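PDB 4GQW: CBS domain-containing protein CBSX1, chloroplastic, which probably regulates thioredoxins in the Arabidopsis chloroplast through its pair of CBS domains, a module that in many relatives binds adenosine-containing ligands. Local coordinates for residues V97-E100 with K101-L104; L104-A107 with A108-L111; V121-S124 with D125-V129; R134-V137 with V138-A141. All coordinates share one frame; numbering follows the deposited sequence.

Contact 1: V97-E100 with K101-L104; sequences VVEE and KTNL
The amide of Glu99 gives its hydrogen to the hydroxyl of Thr102: Glu99 N lies 2.8 Å from Thr102 OG1, and the bond is moderately bent, with 146° at the hydrogen. Running back the other way, Thr102 N approaches Glu99 O at 3.5 Å, a weak bond that closes the turn between them. The backbone angles of Glu100 and Lys101 are close to those of a type I turn, which brings the CA atoms of Glu99 and Thr102 to 5.1 Å. Threonine suits this place because its OG1 stands beside its own backbone N, anti to the carbonyl carbon (chi1 -64°), so OG1 and the backbone N of Thr102 can both face Glu99. The two side chains approach at a slant. Glu99 CB sits 3.3 Å from Thr102 OG1, and the bend at chi2 (78°) folds the carboxylate back, leaving OE1 4.1 Å from that same hydroxyl. At the turn itself, Glu100 and Lys101 direct their CB atoms away from the partner segment; the extended chain of Lys101 carries its ammonium group into the exposed surroundings. Val98 is the buried member, an apolar branched residue packed on Leu119, Val121 and Ile132, while Val7 touches Thr102. Beyond the turn, Asn103 occupies the N-cap position, its OD1 making a weak bond to Glu105 N, a natural role for a short polar side chain. The type I-like turn and the N-cap together make the strand-to-helix connection that opens the beta-alpha-beta unit in the second CBS domain.

Contact 2: L104-A107 with A108-L111; sequences LEDA and AKIL
In both Asp106 and Lys109 the CG stands beside the residue's own backbone N (chi1 -64° and -76°), and the lysine is extended from there on. The two side chains consequently run side by side in the same direction, one helical turn apart. Asp106 OD1 and Lys109 NZ end 3.5 Å from each other, a salt bridge whose hydrogen bond is weak. On its way out, the lysine chain passes over the backbone, with Lys109 CG 3.1 Å from Glu105 O; long and flexible, it suits a partly exposed helix flank. Successive i to i+4 backbone bonds hold the frame: Ala108 N to Leu104 O and Leu111 N to Ala107 O are both 2.9 Å. Leu111 CG lies close to the acceptor of the latter bond, 3.2 Å from Ala107 O. Ala107 and Ala108 are buried, and their small methyls let neighbouring elements come close: Val7 lies on Ala107 and Val137 on Ala108. Trp69 of the second subunit packs on Glu105 and Lys109, and its Lys70 on Leu104 and Ala108. Within the chain, helix 104-113 is the crossover that links strands 98-99 and 118-122 of the beta-alpha-beta unit; Leu104 and Leu111 meet Ile132 on the sheet, and Leu111 also meets Val137 of helix 134-142.

Contact 3: V121-S124 with D125-V129; sequences VVDS and DGKLV
This is the beta hairpin of strands 118-122 and 128-133, closed by a type I turn from Asp123 to Gly126 with a G1 bulge at the glycine. On the strands, Val129 N meets Val121 O at 2.8 Å, in the carbonyl plane, and Val121 CG1 and Val129 CG2 touch at 4.2 Å where the two branched side chains cross almost at right angles. Nearer the turn, Asp123 N bonds to Lys127 O at 3.0 Å, while Gly126 N makes a weak bond to Asp123 O. Gly126 has a positive phi (88°), at which a CB would press on the preceding carbonyl oxygen. The Asp123 side chain ties the turn together: with CG lodged between its backbone N and carbonyl carbon (chi1 59°), the carboxylate bends over the turn. Asp123 OD1 accepts from Asp125 N, an Asx turn, and from Lys127 N, both at 2.9 Å and from opposite faces of the carboxylate plane. Asp123 OD2 rests 3.2 Å from Lys127 CB. Aspartate suits this place, being short enough to reach amides two and four residues on. Two N-H groups on one oxygen help hold the carboxylate in place and would favour its charged form, probably countering the opposite influence of nearby Asp125.

Contact 4: R134-V137 with V138-A141; sequences RGNV and VRAA
Four backbone amides of 138-141 are each satisfied by a carbonyl one turn earlier. Val138 N reaches Arg134 O and Arg139 N reaches Gly135 O, both at 2.9 Å and fairly straight, 163° at the hydrogen in each. Ala140 N to Asn136 O and Ala141 N to Val137 O are equally short but more bent. Apolar groups crowd round these acceptors: Val138 CG2 lies 3.2 Å from Arg134 O, and Ala140 CB 3.3 Å from Asn136 O. Asn136 and Arg139 send their side chains out alongside each other, the bend of the arginine at chi3 (60°) bringing its guanidinium next to the amide, with the two planes 27° apart. Arg134 turns its end away from this pair, where a long chain with several N-H groups is useful: NE and NH2 give weak bonds to Leu111 O and Tyr116 O, and NH1 forms a long, weak ion pair with Asp56 of the second subunit. Helix 134-142 directly follows strand 128-133; Val137 and Ala140, compact apolar residues suited to a buried helix face, pack against helix 104-113, the alanine on Leu104 and also on Phe10, whereas Val138 and Arg139 meet Leu30 and Val34 of the second subunit.

All four contacts belong to the second CBS domain and follow one another along the chain from contact 1 to contact 4. Contacts 1 and 2 share Leu104, their centres about 9 Å apart. Contact 1 also adjoins contact 3, about 10 Å away between centres, because strands 98-99 and 118-122 are parallel neighbours in the mixed sheet. Contacts 2 and 4, with centres about 10 Å apart, lie on the two helices that pack together and meet the second subunit. The hairpin turn of contact 3 is farthest from contact 4, about 21 Å between centres, and touches no other chain of the assembly. The sheet and the two subunit-facing helices are thus parts of one CBS domain.

Contact 1: V97-E100 with K101-L104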
loop_
_atom_site.group_PDB
_atom_site.type_symbol
_atom_site.label_atom_id
_atom_site.label_comp_id
_atom_site.label_asym_id
_atom_site.label_seq_id
_atom_site.Cartn_x
_atom_site.Cartn_y
_atom_site.Cartn_z
ATOM N N VAL A 97 11.512 -14.830 -2.571
ATOM C CA VAL A 97 11.338 -14.706 -4.013
ATOM C C VAL A 97 10.544 -15.859 -4.622
ATOM O O VAL A 97 10.608 -16.991 -4.141
ATOM C CB VAL A 97 12.721 -14.631 -4.709
ATOM C CG1 VAL A 97 12.569 -14.339 -6.181
ATOM C CG2 VAL A 97 13.590 -13.566 -4.062
ATOM N N VAL A 98 9.790 -15.558 -5.679
ATOM C CA VAL A 98 9.148 -16.586 -6.495
ATOM C C VAL A 98 9.597 -16.490 -7.958
ATOM O O VAL A 98 10.253 -15.521 -8.355
ATOM C CB VAL A 98 7.615 -16.483 -6.430
ATOM C CG1 VAL A 98 7.152 -16.429 -4.983
ATOM C CG2 VAL A 98 7.138 -15.255 -7.179
ATOM N N GLU A 99 9.247 -17.500 -8.751
ATOM C CA GLU A 99 9.569 -17.515 -10.180
ATOM C C GLU A 99 8.324 -17.303 -11.034
ATOM O O GLU A 99 7.214 -17.224 -10.515
ATOM C CB GLU A 99 10.226 -18.839 -10.578
ATOM C CG GLU A 99 11.740 -18.811 -10.608
ATOM C CD GLU A 99 12.347 -18.897 -9.229
ATOM O OE1 GLU A 99 11.650 -19.363 -8.305
ATOM O OE2 GLU A 99 13.521 -18.503 -9.069
ATOM N N GLU A 100 8.514 -17.208 -12.346
ATOM C CA GLU A 100 7.397 -17.067 -13.274
ATOM C C GLU A 100 6.607 -18.367 -13.376
ATOM O O GLU A 100 5.377 -18.357 -13.402
ATOM C CB GLU A 100 7.884 -16.646 -14.665
ATOM C CG GLU A 100 8.333 -15.199 -14.769
ATOM C CD GLU A 100 8.424 -14.716 -16.205
ATOM O OE1 GLU A 100 9.554 -14.532 -16.703
ATOM O OE2 GLU A 100 7.364 -14.510 -16.835
ATOM N N LYS A 101 7.330 -19.482 -13.433
ATOM C CA LYS A 101 6.728 -20.804 -13.581
ATOM C C LYS A 101 6.116 -21.288 -12.276
ATOM O O LYS A 101 5.504 -22.354 -12.225
ATOM C CB LYS A 101 7.778 -21.813 -14.055
ATOM C CG LYS A 101 8.313 -21.571 -15.456
ATOM C CD LYS A 101 9.358 -22.621 -15.835
ATOM C CE LYS A 101 9.762 -22.501 -17.298
ATOM N NZ LYS A 101 10.681 -23.592 -17.726
ATOM N N THR A 102 6.287 -20.497 -11.223
ATOM C CA THR A 102 5.771 -20.843 -9.908
ATOM C C THR A 102 4.251 -20.931 -9.924
ATOM O O THR A 102 3.572 -20.072 -10.489
ATOM C CB THR A 102 6.217 -19.814 -8.852
ATOM O OG1 THR A 102 7.644 -19.845 -8.731
ATOM C CG2 THR A 102 5.592 -20.119 -7.495
ATOM N N ASN A 103 3.729 -21.992 -9.320
ATOM C CA ASN A 103 2.293 -22.167 -9.189
ATOM C C ASN A 103 1.683 -21.007 -8.417
ATOM O O ASN A 103 2.214 -20.583 -7.392
ATOM C CB ASN A 103 1.986 -23.492 -8.494
ATOM C CG ASN A 103 0.502 -23.754 -8.368
ATOM O OD1 ASN A 103 -0.319 -23.113 -9.029
ATOM N ND2 ASN A 103 0.147 -24.711 -7.519
ATOM N N LEU A 104 0.565 -20.498 -8.921
ATOM C CA LEU A 104 -0.085 -19.327 -8.352
ATOM C C LEU A 104 -0.596 -19.588 -6.941
ATOM O O LEU A 104 -0.597 -18.692 -6.097
ATOM C CB LEU A 104 -1.242 -18.888 -9.249
ATOM C CG LEU A 104 -1.953 -17.592 -8.864
ATOM C CD1 LEU A 104 -0.981 -16.428 -8.914
ATOM C CD2 LEU A 104 -3.144 -17.344 -9.778
#

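Contact 2: L104-A107 with A108-L111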
loop_
_atom_site.group_PDB
_atom_site.type_symbol
_atom_site.label_atom_id
_atom_site.label_comp_id
_atom_site.label_asym_id
_atom_site.label_seq_id
_atom_site.Cartn_x
_atom_site.Cartn_y
_atom_site.Cartn_z
ATOM N N LEU A 104 0.565 -20.498 -8.921
ATOM C CA LEU A 104 -0.085 -19.327 -8.352
ATOM C C LEU A 104 -0.596 -19.588 -6.941
ATOM O O LEU A 104 -0.597 -18.692 -6.097
ATOM C CB LEU A 104 -1.242 -18.888 -9.249
ATOM C CG LEU A 104 -1.953 -17.592 -8.864
ATOM C CD1 LEU A 104 -0.981 -16.428 -8.914
ATOM C CD2 LEU A 104 -3.144 -17.344 -9.778
ATOM N N GLU A 105 -1.019 -20.822 -6.686
ATOM C CA GLU A 105 -1.604 -21.174 -5.398
ATOM C C GLU A 105 -0.596 -21.182 -4.251
ATOM O O GLU A 105 -0.960 -20.920 -3.106
ATOM C CB GLU A 105 -2.333 -22.516 -5.480
ATOM C CG GLU A 105 -3.678 -22.425 -6.173
ATOM C CD GLU A 105 -4.539 -23.647 -5.943
ATOM O OE1 GLU A 105 -4.001 -24.685 -5.503
ATOM O OE2 GLU A 105 -5.760 -23.569 -6.197
ATOM N N ASP A 106 0.663 -21.481 -4.554
ATOM C CA ASP A 106 1.713 -21.438 -3.542
ATOM C C ASP A 106 2.012 -19.992 -3.154
ATOM O O ASP A 106 2.103 -19.650 -1.964
ATOM C CB ASP A 106 2.983 -22.112 -4.061
ATOM C CG ASP A 106 2.787 -23.586 -4.337
ATOM O OD1 ASP A 106 1.930 -24.207 -3.674
ATOM O OD2 ASP A 106 3.495 -24.128 -5.211
ATOM N N ALA A 107 2.160 -19.149 -4.172
ATOM C CA ALA A 107 2.400 -17.728 -3.970
ATOM C C ALA A 107 1.249 -17.134 -3.177
ATOM O O ALA A 107 1.457 -16.317 -2.283
ATOM C CB ALA A 107 2.542 -17.024 -5.305
ATOM N N ALA A 108 0.036 -17.568 -3.504
ATOM C CA ALA A 108 -1.154 -17.144 -2.783
ATOM C C ALA A 108 -1.088 -17.597 -1.331
ATOM O O ALA A 108 -1.447 -16.845 -0.426
ATOM C CB ALA A 108 -2.402 -17.692 -3.455
ATOM N N LYS A 109 -0.627 -18.827 -1.112
ATOM C CA LYS A 109 -0.437 -19.327 0.246
ATOM C C LYS A 109 0.465 -18.392 1.033
ATOM O O LYS A 109 0.166 -18.051 2.175
ATOM C CB LYS A 109 0.158 -20.733 0.239
ATOM C CG LYS A 109 -0.828 -21.822 -0.122
ATOM C CD LYS A 109 -0.115 -23.138 -0.358
ATOM C CE LYS A 109 -1.043 -24.176 -0.961
ATOM N NZ LYS A 109 -0.302 -25.412 -1.321
ATOM N N ILE A 110 1.559 -17.957 0.415
ATOM C CA ILE A 110 2.455 -17.023 1.091
ATOM C C ILE A 110 1.772 -15.684 1.354
ATOM O O ILE A 110 1.852 -15.138 2.453
ATOM C CB ILE A 110 3.735 -16.768 0.284
ATOM C CG1 ILE A 110 4.452 -18.088 0.004
ATOM C CG2 ILE A 110 4.657 -15.840 1.047
ATOM C CD1 ILE A 110 4.802 -18.851 1.258
ATOM N N LEU A 111 1.087 -15.167 0.343
ATOM C CA LEU A 111 0.501 -13.835 0.412
ATOM C C LEU A 111 -0.780 -13.788 1.231
ATOM O O LEU A 111 -1.387 -12.729 1.372
ATOM C CB LEU A 111 0.224 -13.317 -0.997
ATOM C CG LEU A 111 1.455 -13.155 -1.888
ATOM C CD1 LEU A 111 1.050 -13.019 -3.346
ATOM C CD2 LEU A 111 2.274 -11.963 -1.437
#

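Contact 3: V121-S124 with D125-V129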
loop_
_atom_site.group_PDB
_atom_site.type_symbol
_atom_site.label_atom_id
_atom_site.label_comp_id
_atom_site.label_asym_id
_atom_site.label_seq_id
_atom_site.Cartn_x
_atom_site.Cartn_y
_atom_site.Cartn_z
ATOM N N VAL A 121 9.409 -11.464 -8.368
ATOM C CA VAL A 121 9.423 -12.573 -9.309
ATOM C C VAL A 121 10.661 -12.496 -10.181
ATOM O O VAL A 121 10.850 -11.526 -10.924
ATOM C CB VAL A 121 8.190 -12.553 -10.226
ATOM C CG1 VAL A 121 8.133 -13.828 -11.047
ATOM C CG2 VAL A 121 6.926 -12.400 -9.405
ATOM N N VAL A 122 11.501 -13.521 -10.093
ATOM C CA VAL A 122 12.714 -13.562 -10.894
ATOM C C VAL A 122 12.682 -14.688 -11.917
ATOM O O VAL A 122 11.735 -15.473 -11.969
ATOM C CB VAL A 122 13.972 -13.712 -10.021
ATOM C CG1 VAL A 122 14.020 -12.614 -8.970
ATOM C CG2 VAL A 122 14.010 -15.085 -9.377
ATOM N N ASP A 123 13.724 -14.756 -12.738
ATOM C CA ASP A 123 13.837 -15.815 -13.729
ATOM C C ASP A 123 14.929 -16.810 -13.360
ATOM O O ASP A 123 15.389 -16.846 -12.221
ATOM C CB ASP A 123 14.061 -15.242 -15.137
ATOM C CG ASP A 123 15.322 -14.394 -15.248
ATOM O OD1 ASP A 123 16.225 -14.504 -14.393
ATOM O OD2 ASP A 123 15.416 -13.617 -16.222
ATOM N N SER A 124 15.348 -17.603 -14.337
ATOM C CA SER A 124 16.309 -18.672 -14.102
ATOM C C SER A 124 17.703 -18.131 -13.807
ATOM O O SER A 124 18.551 -18.842 -13.270
ATOM C CB SER A 124 16.355 -19.613 -15.309
ATOM O OG SER A 124 15.413 -19.222 -16.295
ATOM N N ASP A 125 17.933 -16.869 -14.150
ATOM C CA ASP A 125 19.251 -16.270 -13.993
ATOM C C ASP A 125 19.318 -15.276 -12.835
ATOM O O ASP A 125 20.344 -14.632 -12.617
ATOM C CB ASP A 125 19.692 -15.610 -15.301
ATOM C CG ASP A 125 20.012 -16.624 -16.380
ATOM O OD1 ASP A 125 21.199 -16.994 -16.510
ATOM O OD2 ASP A 125 19.083 -17.060 -17.094
ATOM N N GLY A 126 18.227 -15.164 -12.087
ATOM C CA GLY A 126 18.189 -14.287 -10.932
ATOM C C GLY A 126 17.761 -12.878 -11.285
ATOM O O GLY A 126 17.728 -11.995 -10.429
ATOM N N LYS A 127 17.432 -12.670 -12.556
ATOM C CA LYS A 127 16.983 -11.371 -13.036
ATOM C C LYS A 127 15.568 -11.086 -12.561
ATOM O O LYS A 127 14.684 -11.925 -12.703
ATOM C CB LYS A 127 17.007 -11.333 -14.566
ATOM C CG LYS A 127 18.182 -10.581 -15.170
ATOM C CD LYS A 127 17.857 -10.131 -16.590
ATOM C CE LYS A 127 18.896 -9.167 -17.133
ATOM N NZ LYS A 127 18.469 -8.562 -18.424
ATOM N N LEU A 128 15.351 -9.899 -12.008
ATOM C CA LEU A 128 14.014 -9.498 -11.603
ATOM C C LEU A 128 13.150 -9.309 -12.841
ATOM O O LEU A 128 13.456 -8.483 -13.701
ATOM C CB LEU A 128 14.057 -8.200 -10.803
ATOM C CG LEU A 128 12.693 -7.658 -10.375
ATOM C CD1 LEU A 128 12.060 -8.562 -9.328
ATOM C CD2 LEU A 128 12.824 -6.239 -9.850
ATOM N N VAL A 129 12.072 -10.079 -12.935
ATOM C CA VAL A 129 11.214 -10.011 -14.109
ATOM C C VAL A 129 9.787 -9.589 -13.780
ATOM O O VAL A 129 8.976 -9.384 -14.681
ATOM C CB VAL A 129 11.187 -11.345 -14.885
ATOM C CG1 VAL A 129 12.536 -11.601 -15.547
ATOM C CG2 VAL A 129 10.807 -12.494 -13.964
#

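Contact 4: R134-V137 with V138-A141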
loop_
_atom_site.group_PDB
_atom_site.type_symbol
_atom_site.label_atom_id
_atom_site.label_comp_id
_atom_site.label_asym_id
_atom_site.label_seq_id
_atom_site.Cartn_x
_atom_site.Cartn_y
_atom_site.Cartn_z
ATOM N N ARG A 134 -0.699 -9.255 -3.455
ATOM C CA ARG A 134 -1.926 -9.814 -2.916
ATOM C C ARG A 134 -3.100 -9.417 -3.798
ATOM O O ARG A 134 -4.012 -10.211 -4.047
ATOM C CB ARG A 134 -2.141 -9.302 -1.498
ATOM C CG ARG A 134 -3.312 -9.930 -0.793
ATOM C CD ARG A 134 -3.323 -9.529 0.660
ATOM N NE ARG A 134 -2.173 -10.070 1.376
ATOM C CZ ARG A 134 -1.825 -9.703 2.603
ATOM N NH1 ARG A 134 -2.536 -8.788 3.245
ATOM N NH2 ARG A 134 -0.765 -10.245 3.187
ATOM N N GLY A 135 -3.057 -8.178 -4.278
ATOM C CA GLY A 135 -4.071 -7.669 -5.177
ATOM C C GLY A 135 -4.075 -8.427 -6.484
ATOM O O GLY A 135 -5.126 -8.619 -7.089
ATOM N N ASN A 136 -2.896 -8.855 -6.923
ATOM C CA ASN A 136 -2.790 -9.664 -8.130
ATOM C C ASN A 136 -3.484 -11.005 -7.945
ATOM O O ASN A 136 -4.106 -11.525 -8.869
ATOM C CB ASN A 136 -1.327 -9.884 -8.516
ATOM C CG ASN A 136 -0.623 -8.600 -8.873
ATOM O OD1 ASN A 136 0.582 -8.460 -8.672
ATOM N ND2 ASN A 136 -1.377 -7.646 -9.403
ATOM N N VAL A 137 -3.376 -11.561 -6.744
ATOM C CA VAL A 137 -4.010 -12.833 -6.434
ATOM C C VAL A 137 -5.518 -12.671 -6.386
ATOM O O VAL A 137 -6.253 -13.497 -6.931
ATOM C CB VAL A 137 -3.518 -13.391 -5.087
ATOM C CG1 VAL A 137 -4.313 -14.625 -4.702
ATOM C CG2 VAL A 137 -2.040 -13.715 -5.168
ATOM N N VAL A 138 -5.974 -11.602 -5.739
ATOM C CA VAL A 138 -7.400 -11.320 -5.661
ATOM C C VAL A 138 -7.984 -11.130 -7.055
ATOM O O VAL A 138 -9.040 -11.678 -7.376
ATOM C CB VAL A 138 -7.680 -10.062 -4.824
ATOM C CG1 VAL A 138 -9.166 -9.757 -4.810
ATOM C CG2 VAL A 138 -7.164 -10.249 -3.413
ATOM N N ARG A 139 -7.282 -10.361 -7.882
ATOM C CA ARG A 139 -7.693 -10.139 -9.261
ATOM C C ARG A 139 -7.743 -11.447 -10.028
ATOM O O ARG A 139 -8.670 -11.684 -10.802
ATOM C CB ARG A 139 -6.740 -9.173 -9.960
ATOM C CG ARG A 139 -6.891 -9.174 -11.469
ATOM C CD ARG A 139 -6.392 -7.890 -12.090
ATOM N NE ARG A 139 -4.983 -7.657 -11.801
ATOM C CZ ARG A 139 -4.461 -6.456 -11.579
ATOM N NH1 ARG A 139 -5.234 -5.379 -11.608
ATOM N NH2 ARG A 139 -3.169 -6.328 -11.326
ATOM N N ALA A 140 -6.742 -12.293 -9.804
ATOM C CA ALA A 140 -6.683 -13.597 -10.447
ATOM C C ALA A 140 -7.903 -14.424 -10.072
ATOM O O ALA A 140 -8.466 -15.131 -10.906
ATOM C CB ALA A 140 -5.410 -14.322 -10.053
ATOM N N ALA A 141 -8.314 -14.323 -8.812
ATOM C CA ALA A 141 -9.514 -15.011 -8.361
ATOM C C ALA A 141 -10.763 -14.387 -8.976
ATOM O O ALA A 141 -11.779 -15.056 -9.146
ATOM C CB ALA A 141 -9.600 -14.991 -6.847
#